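Local coordinates for protein transcriptional regulator, LacI family (Arthrobacter sp., PDB 4RKQ) that probably regulates transcription as a dimer, its DNA binding likely controlled by a small sugar-like effector, as in other LacI-family regulators, at residues V120-D125 with L280-S285; A132-G137 with D200-G205. All blocks are in the same frame, centred on the assembly; numbering follows the deposited sequence.

Overall arrangement
The chain runs from its N terminus through strands 17-22, 47-52, 73-76, 94-97 and 106-110, then enters helix 112-125, whose last residues supply the first side of contact 1. Strand 131-136 follows directly and opens contact 2, which closes after 62 intervening residues when helix 200-212 begins. Only after strands 222-225 and 240-243 and helix 246-262 does the end of strand 273-281, in segment 280-285, complete contact 1, so the shorter loop of contact 2 lies wholly within the longer one. Their centres are about 16 Å apart and they do not touch. Both reach the same sheet: contact 1 ties helix 112-125 to the end of strand 273-281, contact 2 ties helix 200-212 to strand 131-136, beside strand 194-197.

Contact 1: residues V120-D125 with L280-S285; sequences VAQLMD and LVLRES
Gln122 reaches from the end of helix 112-125 to Leu280 and Leu282, where strand 273-281 finishes and the chain turns into a loop. This is a helix-to-strand contact of the periplasmic-binding-protein-like fold of LacI regulators, in which the last strand, 273-281, is inserted between strands 106-110 and 240-243. Gln122 carries most of the 106 Å² buried here. Its first torsion sets CG opposite the backbone N (chi1 170°), and a bend at chi2 (64°) then turns the amide across the two leucines. Leu280, still in the strand, crosses the glutamine at about a right angle, and its CD2 methyl fits against Gln122 CB at 3.9 Å. The same CD2 lies beside Gln122 OE1, also at 3.9 Å. Leu282, one step into the loop, starts off to the side, but its isobutyl group swings back so that CD2 sits over the flat face of the amide, 4.1 Å from Gln122 CD. Glutamine suits the place because its CB and the face of its amide pack on methyl groups; it is buried, while Leu282 closes the contact on the solvent side. The leucines supply branched ends that follow this surface. Behind them, Leu280 also leans on Met242 of strand 240-243, and Gln122 on Ile224 of strand 222-225. Farther along the loop, the hydroxyl of Ser285 bonds to Val223 O and Ser240 N, fastening the chain beside the sheet. The contact is purely van der Waals, with the Leu282 CD2 methyl 3.9 Å from Gln122 OE1.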
loop_
_atom_site.group_PDB
_atom_site.type_symbol
_atom_site.label_atom_id
_atom_site.label_comp_id
_atom_site.label_asym_id
_atom_site.label_seq_id
_atom_site.Cartn_x
_atom_site.Cartn_y
_atom_site.Cartn_z
ATOM N N VAL A 120 21.098 -7.654 14.493
ATOM C CA VAL A 120 22.231 -8.571 14.532
ATOM C C VAL A 120 22.242 -9.396 15.840
ATOM O O VAL A 120 22.485 -10.589 15.809
ATOM C CB VAL A 120 23.556 -7.818 14.308
ATOM C CG1 VAL A 120 24.748 -8.753 14.483
ATOM C CG2 VAL A 120 23.592 -7.278 12.881
ATOM N N ALA A 121 21.893 -8.769 16.959
ATOM C CA ALA A 121 21.836 -9.462 18.244
ATOM C C ALA A 121 20.891 -10.624 18.217
ATOM O O ALA A 121 21.157 -11.655 18.840
ATOM C CB ALA A 121 21.443 -8.516 19.348
ATOM N N GLN A 122 19.775 -10.458 17.515
ATOM C CA GLN A 122 18.792 -11.516 17.441
ATOM C C GLN A 122 19.373 -12.700 16.729
ATOM O O GLN A 122 19.170 -13.846 17.144
ATOM C CB GLN A 122 17.510 -11.063 16.720
ATOM C CG GLN A 122 16.555 -12.209 16.399
ATOM C CD GLN A 122 16.001 -12.904 17.637
ATOM O OE1 GLN A 122 15.796 -12.275 18.673
ATOM N NE2 GLN A 122 15.723 -14.203 17.514
ATOM N N LEU A 123 20.082 -12.444 15.639
ATOM C CA LEU A 123 20.675 -13.547 14.869
ATOM C C LEU A 123 21.806 -14.231 15.668
ATOM O O LEU A 123 21.917 -15.462 15.686
ATOM C CB LEU A 123 21.169 -13.065 13.524
ATOM C CG LEU A 123 20.045 -12.565 12.601
ATOM C CD1 LEU A 123 20.599 -12.186 11.243
ATOM C CD2 LEU A 123 18.951 -13.601 12.420
ATOM N N MET A 124 22.601 -13.442 16.376
ATOM C CA MET A 124 23.644 -14.010 17.245
ATOM C C MET A 124 23.056 -14.878 18.345
ATOM O O MET A 124 23.548 -15.973 18.594
ATOM C CB MET A 124 24.492 -12.913 17.878
ATOM C CG MET A 124 25.310 -12.115 16.900
ATOM S SD MET A 124 26.528 -12.977 15.904
ATOM C CE MET A 124 25.737 -13.357 14.393
ATOM N N ASP A 125 21.994 -14.400 18.987
ATOM C CA ASP A 125 21.331 -15.158 20.044
ATOM C C ASP A 125 20.880 -16.514 19.557
ATOM O O ASP A 125 20.958 -17.479 20.292
ATOM C CB ASP A 125 20.111 -14.415 20.605
ATOM C CG ASP A 125 20.484 -13.123 21.325
ATOM O OD1 ASP A 125 21.697 -12.829 21.494
ATOM O OD2 ASP A 125 19.549 -12.386 21.704
ATOM N N LEU A 280 12.624 -4.154 17.723
ATOM C CA LEU A 280 12.480 -5.501 17.118
ATOM C C LEU A 280 11.106 -6.079 17.399
ATOM O O LEU A 280 10.723 -6.230 18.550
ATOM C CB LEU A 280 13.563 -6.434 17.661
ATOM C CG LEU A 280 13.536 -7.884 17.195
ATOM C CD1 LEU A 280 13.620 -8.023 15.674
ATOM C CD2 LEU A 280 14.642 -8.642 17.904
ATOM N N VAL A 281 10.355 -6.379 16.349
ATOM C CA VAL A 281 9.060 -7.040 16.472
ATOM C C VAL A 281 9.248 -8.486 16.007
ATOM O O VAL A 281 9.522 -8.770 14.817
ATOM C CB VAL A 281 7.976 -6.321 15.654
ATOM C CG1 VAL A 281 6.642 -7.050 15.761
ATOM C CG2 VAL A 281 7.861 -4.881 16.118
ATOM N N LEU A 282 9.174 -9.403 16.965
ATOM C CA LEU A 282 9.397 -10.818 16.714
ATOM C C LEU A 282 8.109 -11.474 16.278
ATOM O O LEU A 282 7.126 -11.438 16.990
ATOM C CB LEU A 282 9.906 -11.520 17.975
ATOM C CG LEU A 282 11.326 -11.083 18.377
ATOM C CD1 LEU A 282 11.802 -11.810 19.631
ATOM C CD2 LEU A 282 12.305 -11.295 17.236
ATOM N N ARG A 283 8.139 -12.095 15.113
ATOM C CA ARG A 283 6.961 -12.799 14.626
ATOM C C ARG A 283 7.365 -14.236 14.355
ATOM O O ARG A 283 7.961 -14.858 15.211
ATOM C CB ARG A 283 6.374 -12.055 13.425
ATOM C CG ARG A 283 5.817 -10.686 13.816
ATOM C CD ARG A 283 4.823 -10.175 12.778
ATOM N NE ARG A 283 4.480 -8.766 12.959
ATOM C CZ ARG A 283 4.833 -7.761 12.146
ATOM N NH1 ARG A 283 5.580 -7.953 11.043
ATOM N NH2 ARG A 283 4.429 -6.535 12.440
ATOM N N GLU A 284 7.100 -14.771 13.185
ATOM C CA GLU A 284 7.423 -16.155 12.947
ATOM C C GLU A 284 8.686 -16.422 12.182
ATOM O O GLU A 284 9.082 -17.573 12.076
ATOM C CB GLU A 284 6.258 -16.852 12.219
ATOM C CG GLU A 284 4.949 -16.783 12.975
ATOM C CD GLU A 284 3.773 -17.251 12.137
ATOM O OE1 GLU A 284 3.868 -17.236 10.883
ATOM O OE2 GLU A 284 2.759 -17.654 12.742
ATOM N N SER A 285 9.342 -15.397 11.621
ATOM C CA SER A 285 10.472 -15.667 10.723
ATOM C C SER A 285 11.800 -15.678 11.482
ATOM O O SER A 285 12.852 -15.784 10.888
ATOM C CB SER A 285 10.516 -14.708 9.542
ATOM O OG SER A 285 10.804 -13.418 10.016
#

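Contact 2: residues A132-G137 with D200-G205; sequences AYLEAG and DLMAAG
Strand 132-136 and helix segment 200-205 pass with their axes 9.7 Å apart at closest and their directions 124° apart, Leu134 standing opposite Met202. This is a helix laid on a face of the parallel sheet, the alternating alpha/beta packing of a Rossmann-like subdomain in the periplasmic-binding-protein fold; strand 194-197, which leads into the helix, pairs with strand 131-136. Met202 does nearly all the reaching. Its chain extends through chi2 and bends at chi3 (84°), which turns the terminal methyl onto Leu134. There CE nestles at the branch point, 3.8 Å from Leu134 CG and 4.0 Å from both Leu134 CD1 and Leu134 CD2. Leucine suits the site because its fork offers a shallow seat, and its other surfaces meet Ile169, Ala171 and Ala178. Glu135 faces the other way, and its OE1 is hydrogen-bonded to the hydroxyl of Thr149; only its backbone comes near, Glu135 O lying 3.7 Å from Met202 CE. Cutting Met202 back to an alanine is likely to leave the fork of Leu134 and the methyl of Ala136 without their cover, opening a gap between helix and strand. Met202 alone among the side chains of 200-205 points at the strand, and its long thioether bridges the distance to it; Ala204 packs on Leu234 of the second subunit. Met202 N is bonded to Asn199 OD1, which ties down the start of the helix. Small Ala136 lets the sulfur come in close, with Met202 SD 3.7 Å from Ala136 CB.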
loop_
_atom_site.group_PDB
_atom_site.type_symbol
_atom_site.label_atom_id
_atom_site.label_comp_id
_atom_site.label_asym_id
_atom_site.label_seq_id
_atom_site.Cartn_x
_atom_site.Cartn_y
_atom_site.Cartn_z
ATOM N N ALA A 132 23.588 -13.067 5.914
ATOM C CA ALA A 132 23.657 -12.264 4.684
ATOM C C ALA A 132 22.822 -11.021 4.875
ATOM O O ALA A 132 21.843 -11.061 5.607
ATOM C CB ALA A 132 23.189 -13.050 3.491
ATOM N N TYR A 133 23.274 -9.903 4.307
ATOM C CA TYR A 133 22.513 -8.638 4.356
ATOM C C TYR A 133 22.163 -8.352 2.923
ATOM O O TYR A 133 23.020 -8.385 2.073
ATOM C CB TYR A 133 23.323 -7.462 4.921
ATOM C CG TYR A 133 22.547 -6.161 4.826
ATOM C CD1 TYR A 133 21.401 -5.956 5.571
ATOM C CD2 TYR A 133 22.943 -5.164 3.943
ATOM C CE1 TYR A 133 20.667 -4.772 5.453
ATOM C CE2 TYR A 133 22.237 -3.983 3.832
ATOM C CZ TYR A 133 21.110 -3.786 4.578
ATOM O OH TYR A 133 20.427 -2.595 4.421
ATOM N N LEU A 134 20.896 -8.093 2.670
ATOM C CA LEU A 134 20.442 -7.790 1.344
ATOM C C LEU A 134 20.172 -6.287 1.290
ATOM O O LEU A 134 19.287 -5.784 1.941
ATOM C CB LEU A 134 19.186 -8.605 1.037
ATOM C CG LEU A 134 18.416 -8.118 -0.192
ATOM C CD1 LEU A 134 19.262 -8.201 -1.450
ATOM C CD2 LEU A 134 17.150 -8.927 -0.292
ATOM N N GLU A 135 20.910 -5.609 0.432
ATOM C CA GLU A 135 20.953 -4.160 0.365
ATOM C C GLU A 135 20.081 -3.720 -0.806
ATOM O O GLU A 135 20.037 -4.388 -1.811
ATOM C CB GLU A 135 22.424 -3.776 0.086
ATOM C CG GLU A 135 22.733 -2.330 -0.217
ATOM C CD GLU A 135 22.578 -1.471 1.005
ATOM O OE1 GLU A 135 21.442 -1.399 1.504
ATOM O OE2 GLU A 135 23.578 -0.872 1.464
ATOM N N ALA A 136 19.465 -2.552 -0.716
ATOM C CA ALA A 136 18.754 -1.987 -1.871
ATOM C C ALA A 136 19.783 -1.169 -2.687
ATOM O O ALA A 136 20.453 -0.278 -2.134
ATOM C CB ALA A 136 17.649 -1.093 -1.382
ATOM N N GLY A 137 19.925 -1.466 -3.964
ATOM C CA GLY A 137 20.842 -0.693 -4.813
ATOM C C GLY A 137 21.288 -1.476 -6.026
ATOM O O GLY A 137 20.620 -2.412 -6.469
ATOM N N ASP A 200 11.122 -4.473 4.665
ATOM C CA ASP A 200 10.063 -5.520 4.606
ATOM C C ASP A 200 9.638 -5.958 3.213
ATOM O O ASP A 200 9.405 -7.136 2.993
ATOM C CB ASP A 200 8.813 -5.103 5.372
ATOM C CG ASP A 200 9.003 -5.065 6.899
ATOM O OD1 ASP A 200 10.058 -5.493 7.375
ATOM O OD2 ASP A 200 8.054 -4.603 7.606
ATOM N N LEU A 201 9.504 -5.027 2.273
ATOM C CA LEU A 201 9.148 -5.390 0.919
ATOM C C LEU A 201 10.205 -6.341 0.325
ATOM O O LEU A 201 9.867 -7.385 -0.265
ATOM C CB LEU A 201 9.060 -4.136 0.062
ATOM C CG LEU A 201 8.727 -4.394 -1.391
ATOM C CD1 LEU A 201 7.396 -5.084 -1.492
ATOM C CD2 LEU A 201 8.774 -3.101 -2.212
ATOM N N MET A 202 11.483 -5.992 0.498
ATOM C CA MET A 202 12.561 -6.884 0.033
ATOM C C MET A 202 12.520 -8.202 0.827
ATOM O O MET A 202 12.699 -9.263 0.270
ATOM C CB MET A 202 13.932 -6.175 0.089
ATOM C CG MET A 202 14.080 -4.996 -0.912
ATOM S SD MET A 202 15.718 -4.243 -0.940
ATOM C CE MET A 202 16.521 -5.351 -2.072
ATOM N N ALA A 203 12.238 -8.136 2.131
ATOM C CA ALA A 203 12.132 -9.352 2.921
ATOM C C ALA A 203 11.047 -10.302 2.443
ATOM O O ALA A 203 11.236 -11.509 2.480
ATOM C CB ALA A 203 11.956 -9.053 4.409
ATOM N N ALA A 204 9.935 -9.780 1.960
ATOM C CA ALA A 204 8.879 -10.636 1.418
ATOM C C ALA A 204 9.414 -11.415 0.247
ATOM O O ALA A 204 9.068 -12.577 0.047
ATOM C CB ALA A 204 7.670 -9.809 1.018
ATOM N N GLY A 205 10.274 -10.798 -0.542
ATOM C CA GLY A 205 10.891 -11.494 -1.650
ATOM C C GLY A 205 11.873 -12.592 -1.184
ATOM O O GLY A 205 11.981 -13.666 -1.796
#